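Local structure of hypothetical glycoside hydrolase (Parabacteroides distasonis, 3TAW) at residues A[331-336]-A[347-352]; A[175-180]-A[203-208]. The protein is of undetermined function, a mostly beta protein whose sheets are consistent with a five-bladed beta-propeller. One frame throughout, in Å; residues are numbered along the deposited sequence. Where two conformers were deposited one is given.

Contact 1 of 2, residues A[331-336]-A[347-352]; sequences RNKWYL and VAVSDK. With EDO (1,2-ethanediol), chain J.
W334 pairs with S350 and L336 with A348 through four backbone hydrogen bonds. W334 N gives to S350 O at 2.9 Å and L336 N to A348 O at 2.9 Å. S350 N and A348 N return bonds to W334 O and L336 O. Between these two hydrogen-bonded pairs lies the non-hydrogen-bonded pair Y335 and V349. There V349 CA brings a CA-H...O contact to W334 O at 3.2 Å. This is an antiparallel hairpin of strands 333-340 and 344-350. With strand 322-330 it makes a three-stranded antiparallel sheet. On one face of the hairpin the Y335 ring runs alongside the V349 side chain. With V349 CG1 anti to the backbone N (chi1 -175°), CG1 sits over the ring in a CH-pi contact, 4.2 Å from the centroid. The same torsion leaves V349 CG2 beside Y335 CD2 at 3.6 Å. V347 CG2 meets the ring edge. On the other face W334 packs on L327 and Y329, and L336 on F17 and F304. At the strand ends K333 and D351 lie side by side. D351 has two conformers, so its bonds are not certain. In the modelled one K333 NZ, its chain bent at chi4 (-92°), makes a salt bridge to the syn lone pair of D351 OD1 at 2.7 Å. There one water joins N332 O to D351 OD1, another K333 NZ to D351 OD2. S350 OG accepts from K352 N in an ST turn and also bonds to D15 O.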
loop_
_atom_site.group_PDB
_atom_site.type_symbol
_atom_site.label_atom_id
_atom_site.label_comp_id
_atom_site.label_asym_id
_atom_site.label_seq_id
_atom_site.Cartn_x
_atom_site.Cartn_y
_atom_site.Cartn_z
ATOM N N ARG A 331 0.944 0.437 20.875
ATOM C CA ARG A 331 0.645 1.174 22.112
ATOM C C ARG A 331 -0.845 1.545 22.183
ATOM O O ARG A 331 -1.213 2.676 22.456
ATOM C CB ARG A 331 1.523 2.427 22.215
ATOM C CG ARG A 331 2.987 2.126 22.263
ATOM C CD ARG A 331 3.846 3.429 22.269
ATOM N NE ARG A 331 3.560 4.277 23.432
ATOM C CZ ARG A 331 4.191 5.421 23.699
ATOM N NH1 ARG A 331 5.165 5.866 22.900
ATOM N NH2 ARG A 331 3.845 6.131 24.767
ATOM N N ASN A 332 -1.685 0.564 21.895
ATOM C CA ASN A 332 -3.132 0.667 22.043
ATOM C C ASN A 332 -3.840 1.668 21.128
ATOM O O ASN A 332 -5.002 2.048 21.375
ATOM C CB ASN A 332 -3.500 0.865 23.520
ATOM C CG ASN A 332 -3.248 -0.398 24.327
ATOM O OD1 ASN A 332 -3.937 -1.400 24.142
ATOM N ND2 ASN A 332 -2.266 -0.370 25.178
ATOM N N LYS A 333 -3.167 2.044 20.048
ATOM C CA LYS A 333 -3.760 2.935 19.040
ATOM C C LYS A 333 -3.430 2.457 17.619
ATOM O O LYS A 333 -2.463 1.720 17.392
ATOM C CB LYS A 333 -3.215 4.361 19.204
ATOM C CG LYS A 333 -3.495 5.041 20.552
ATOM C CD LYS A 333 -2.827 6.431 20.584
ATOM C CE LYS A 333 -3.118 7.218 21.863
ATOM N NZ LYS A 333 -4.322 8.100 21.728
ATOM N N TRP A 334 -4.203 2.945 16.653
ATOM C CA TRP A 334 -3.913 2.688 15.252
ATOM C C TRP A 334 -3.152 3.857 14.659
ATOM O O TRP A 334 -3.574 5.000 14.805
ATOM C CB TRP A 334 -5.196 2.513 14.475
ATOM C CG TRP A 334 -5.946 1.307 14.845
ATOM C CD1 TRP A 334 -6.968 1.232 15.730
ATOM C CD2 TRP A 334 -5.750 -0.015 14.337
ATOM N NE1 TRP A 334 -7.421 -0.058 15.828
ATOM C CE2 TRP A 334 -6.711 -0.846 14.971
ATOM C CE3 TRP A 334 -4.861 -0.580 13.430
ATOM C CZ2 TRP A 334 -6.797 -2.205 14.721
ATOM C CZ3 TRP A 334 -4.958 -1.954 13.173
ATOM C CH2 TRP A 334 -5.926 -2.737 13.833
ATOM N N TYR A 335 -2.034 3.548 14.004
ATOM C CA TYR A 335 -1.228 4.513 13.291
ATOM C C TYR A 335 -1.309 4.198 11.800
ATOM O O TYR A 335 -0.932 3.107 11.364
ATOM C CB TYR A 335 0.228 4.449 13.763
ATOM C CG TYR A 335 0.408 4.899 15.191
ATOM C CD1 TYR A 335 0.145 4.037 16.251
ATOM C CD2 TYR A 335 0.808 6.198 15.489
ATOM C CE1 TYR A 335 0.293 4.458 17.565
ATOM C CE2 TYR A 335 0.959 6.626 16.802
ATOM C CZ TYR A 335 0.701 5.740 17.846
ATOM O OH TYR A 335 0.831 6.162 19.181
ATOM N N LEU A 336 -1.836 5.156 11.051
ATOM C CA LEU A 336 -2.085 5.065 9.610
ATOM C C LEU A 336 -1.094 5.960 8.869
ATOM O O LEU A 336 -1.038 7.147 9.138
ATOM C CB LEU A 336 -3.514 5.542 9.311
ATOM C CG LEU A 336 -3.931 5.596 7.848
ATOM C CD1 LEU A 336 -4.001 4.169 7.254
ATOM C CD2 LEU A 336 -5.244 6.356 7.674
ATOM N N VAL A 347 1.182 10.809 9.034
ATOM C CA VAL A 347 0.536 9.890 9.967
ATOM C C VAL A 347 -0.800 10.466 10.474
ATOM O O VAL A 347 -0.943 11.670 10.681
ATOM C CB VAL A 347 1.466 9.519 11.157
ATOM C CG1 VAL A 347 1.718 10.714 12.099
ATOM C CG2 VAL A 347 0.917 8.303 11.912
ATOM N N ALA A 348 -1.777 9.590 10.656
ATOM C CA ALA A 348 -2.990 9.909 11.406
ATOM C C ALA A 348 -3.198 8.773 12.426
ATOM O O ALA A 348 -2.794 7.622 12.196
ATOM C CB ALA A 348 -4.219 10.068 10.468
ATOM N N VAL A 349 -3.817 9.106 13.551
ATOM C CA VAL A 349 -3.892 8.192 14.698
ATOM C C VAL A 349 -5.337 8.067 15.115
ATOM O O VAL A 349 -6.083 9.046 15.071
ATOM C CB VAL A 349 -2.990 8.676 15.856
ATOM C CG1 VAL A 349 -2.961 7.665 17.013
ATOM C CG2 VAL A 349 -1.571 8.908 15.344
ATOM N N SER A 350 -5.760 6.847 15.433
ATOM C CA SER A 350 -7.108 6.598 15.952
ATOM C C SER A 350 -7.088 5.706 17.193
ATOM O O SER A 350 -6.243 4.823 17.323
ATOM C CB SER A 350 -7.959 5.904 14.898
ATOM O OG SER A 350 -9.252 5.600 15.424
ATOM N N ASP A 351 -8.066 5.946 18.064
ATOM C CA ASP A 351 -8.242 5.198 19.298
ATOM C C ASP A 351 -9.335 4.132 19.148
ATOM O O ASP A 351 -9.583 3.368 20.083
ATOM C CB ASP A 351 -8.606 6.161 20.430
ATOM C CG ASP A 351 -7.424 7.020 20.875
ATOM O OD1 ASP A 351 -6.341 6.470 21.132
ATOM O OD2 ASP A 351 -7.578 8.246 20.981
ATOM N N LYS A 352 -9.967 4.068 17.973
ATOM C CA LYS A 352 -11.119 3.189 17.758
ATOM C C LYS A 352 -10.740 1.736 17.965
ATOM O O LYS A 352 -9.717 1.285 17.475
ATOM C CB LYS A 352 -11.709 3.350 16.358
ATOM C CG LYS A 352 -13.056 2.583 16.199
ATOM C CD LYS A 352 -13.825 3.011 14.992
ATOM C CE LYS A 352 -15.254 2.373 14.900
ATOM N NZ LYS A 352 -16.072 3.048 13.811
HETATM C C1 EDO J . 1.083 -3.311 20.578
HETATM O O1 EDO J . 2.112 -2.324 20.829
HETATM C C2 EDO J . -0.314 -2.691 20.692
HETATM O O2 EDO J . -0.578 -2.107 21.985
HETATM O O HOH W 1 -6.358 3.975 22.517
HETATM O O HOH W 2 -5.664 9.560 19.858
#

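Contact 2 of 2, residues A[175-180]-A[203-208]; sequences ATKSAS and WGEKNV. With EDO (1,2-ethanediol), chain K; EDO (1,2-ethanediol), chain P.
K177 O lies at the edge of the W203 indole, in the ring plane, 3.8 Å from W203 CE3. T176 comes in obliquely, its CG2 3.6 Å from W203 CZ3. W203 CG sits between the backbone N and the carbonyl carbon (chi1 70°), which carries the ring along 175-180 to K177 O and T176. F163 and Y209 also meet the indole, the planes of Y209 and W203 about 30° apart. A179 and W203 form one antiparallel non-hydrogen-bonded pair, with A179 CB 3.9 Å from W203 CB. It lies where strand 199-203 ends beside the start of strand 179-186, in the mixed sheet. Past this pair the backbones diverge. G204 N gives a hydrogen bond to S178 O at 3.0 Å, the donor standing 28° off the carbonyl plane, and a weak one to K177 O. S178 OG bonds to E246. The K177 chain crosses that of E205, with K177 CD 3.9 Å from E205 OE1. K177 NZ stays 4.5 Å from E205 OE1, beyond a salt bridge. It bonds instead to both oxygens of a 1,2-ethanediol, and it shares an unidentified ligand with E205 OE2. Both molecules probably come from the crystallisation liquor. The opposite charges probably stabilise each other, and the polar ends of K177 and E205 may mark a polar pocket.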
loop_
_atom_site.group_PDB
_atom_site.type_symbol
_atom_site.label_atom_id
_atom_site.label_comp_id
_atom_site.label_asym_id
_atom_site.label_seq_id
_atom_site.Cartn_x
_atom_site.Cartn_y
_atom_site.Cartn_z
ATOM N N ALA A 175 -0.359 -5.341 -16.405
ATOM C CA ALA A 175 -0.040 -4.286 -15.442
ATOM C C ALA A 175 -0.771 -4.555 -14.131
ATOM O O ALA A 175 -1.990 -4.578 -14.129
ATOM C CB ALA A 175 -0.452 -2.926 -15.989
ATOM N N THR A 176 -0.027 -4.783 -13.038
ATOM C CA THR A 176 -0.596 -5.092 -11.740
ATOM C C THR A 176 0.196 -4.368 -10.638
ATOM O O THR A 176 1.366 -4.010 -10.839
ATOM C CB THR A 176 -0.596 -6.604 -11.442
ATOM O OG1 THR A 176 0.745 -7.115 -11.415
ATOM C CG2 THR A 176 -1.426 -7.393 -12.515
ATOM N N LYS A 177 -0.480 -4.128 -9.516
ATOM C CA LYS A 177 0.072 -3.395 -8.379
ATOM C C LYS A 177 -0.960 -3.337 -7.265
ATOM O O LYS A 177 -2.123 -3.703 -7.475
ATOM C CB LYS A 177 0.463 -1.959 -8.769
ATOM C CG LYS A 177 -0.661 -1.172 -9.456
ATOM C CD LYS A 177 -0.348 0.319 -9.627
ATOM C CE LYS A 177 0.863 0.555 -10.508
ATOM N NZ LYS A 177 1.209 2.007 -10.636
ATOM N N SER A 178 -0.511 -2.908 -6.082
ATOM C CA SER A 178 -1.371 -2.447 -4.987
ATOM C C SER A 178 -2.156 -3.568 -4.326
ATOM O O SER A 178 -3.351 -3.751 -4.593
ATOM C CB SER A 178 -2.303 -1.320 -5.462
ATOM O OG SER A 178 -1.517 -0.312 -6.100
ATOM N N ALA A 179 -1.483 -4.302 -3.440
ATOM C CA ALA A 179 -2.073 -5.488 -2.831
ATOM C C ALA A 179 -2.243 -5.375 -1.323
ATOM O O ALA A 179 -1.327 -4.966 -0.622
ATOM C CB ALA A 179 -1.241 -6.728 -3.172
ATOM N N SER A 180 -3.400 -5.830 -0.845
ATOM C CA SER A 180 -3.782 -5.807 0.569
ATOM C C SER A 180 -4.072 -7.228 1.028
ATOM O O SER A 180 -5.168 -7.758 0.790
ATOM C CB SER A 180 -5.050 -4.954 0.726
ATOM O OG SER A 180 -4.800 -3.643 0.260
ATOM N N TRP A 203 -6.479 -6.793 -4.462
ATOM C CA TRP A 203 -5.441 -6.046 -5.168
ATOM C C TRP A 203 -6.038 -5.253 -6.319
ATOM O O TRP A 203 -7.150 -5.534 -6.784
ATOM C CB TRP A 203 -4.315 -6.995 -5.636
ATOM C CG TRP A 203 -4.763 -7.909 -6.733
ATOM C CD1 TRP A 203 -5.434 -9.087 -6.600
ATOM C CD2 TRP A 203 -4.645 -7.664 -8.131
ATOM N NE1 TRP A 203 -5.707 -9.613 -7.830
ATOM C CE2 TRP A 203 -5.232 -8.756 -8.796
ATOM C CE3 TRP A 203 -4.082 -6.636 -8.884
ATOM C CZ2 TRP A 203 -5.291 -8.844 -10.188
ATOM C CZ3 TRP A 203 -4.128 -6.716 -10.255
ATOM C CH2 TRP A 203 -4.746 -7.814 -10.905
ATOM N N GLY A 204 -5.301 -4.250 -6.767
ATOM C CA GLY A 204 -5.676 -3.512 -7.965
ATOM C C GLY A 204 -5.734 -2.014 -7.790
ATOM O O GLY A 204 -5.776 -1.500 -6.668
ATOM N N GLU A 205 -5.764 -1.335 -8.928
ATOM C CA GLU A 205 -5.867 0.118 -9.042
ATOM C C GLU A 205 -7.178 0.530 -9.759
ATOM O O GLU A 205 -7.918 1.352 -9.260
ATOM C CB GLU A 205 -4.658 0.637 -9.835
ATOM C CG GLU A 205 -4.655 2.117 -10.119
ATOM C CD GLU A 205 -3.556 2.548 -11.101
ATOM O OE1 GLU A 205 -3.112 1.751 -11.959
ATOM O OE2 GLU A 205 -3.171 3.721 -11.046
ATOM N N LYS A 206 -7.433 -0.023 -10.943
ATOM C CA LYS A 206 -8.589 0.357 -11.749
ATOM C C LYS A 206 -9.907 -0.251 -11.242
ATOM O O LYS A 206 -10.968 0.266 -11.544
ATOM C CB LYS A 206 -8.379 -0.065 -13.198
ATOM C CG LYS A 206 -7.201 0.613 -13.884
ATOM C CD LYS A 206 -6.999 0.072 -15.304
ATOM C CE LYS A 206 -6.262 1.045 -16.227
ATOM N NZ LYS A 206 -5.227 1.891 -15.550
ATOM N N ASN A 207 -9.806 -1.395 -10.562
ATOM C CA ASN A 207 -10.895 -2.044 -9.847
ATOM C C ASN A 207 -10.265 -2.751 -8.653
ATOM O O ASN A 207 -9.050 -2.904 -8.603
ATOM C CB ASN A 207 -11.582 -3.109 -10.724
ATOM C CG ASN A 207 -12.123 -2.549 -12.012
ATOM O OD1 ASN A 207 -13.244 -2.045 -12.042
ATOM N ND2 ASN A 207 -11.337 -2.644 -13.098
ATOM N N VAL A 208 -11.096 -3.204 -7.717
ATOM C CA VAL A 208 -10.651 -4.085 -6.653
ATOM C C VAL A 208 -10.859 -5.545 -7.110
ATOM O O VAL A 208 -11.995 -6.022 -7.310
ATOM C CB VAL A 208 -11.383 -3.783 -5.338
ATOM C CG1 VAL A 208 -11.003 -4.808 -4.263
ATOM C CG2 VAL A 208 -11.047 -2.356 -4.880
HETATM C C1 EDO K . 1.567 -9.748 -13.232
HETATM O O1 EDO K . 1.822 -8.373 -13.443
HETATM C C2 EDO K . 2.520 -10.449 -12.254
HETATM O O2 EDO K . 2.238 -10.294 -10.862
HETATM C C1 EDO P . 3.663 2.871 -13.676
HETATM O O1 EDO P . 2.467 2.102 -13.490
HETATM C C2 EDO P . 4.603 2.569 -12.525
HETATM O O2 EDO P . 3.827 2.387 -11.343
#

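The two contacts lie on opposite sides of the chain's centre, about 25 Å between centres, and share no strand. Contact 1 is farther out, its centre about 17 Å from the chain's centre against 10 Å for contact 2. Both are largely buried, but contact 1 includes an exposed residue, D351. Contact 1 joins neighbouring strands of one hairpin and buries more surface. Contact 2 joins the start of a strand to a strand end and the loop after it. Regular backbone bonding and a salt bridge in one conformer of D351 mark contact 1. Contact 2 has sparser backbone bonding and an indole edge, and its charged groups meet through a bound molecule.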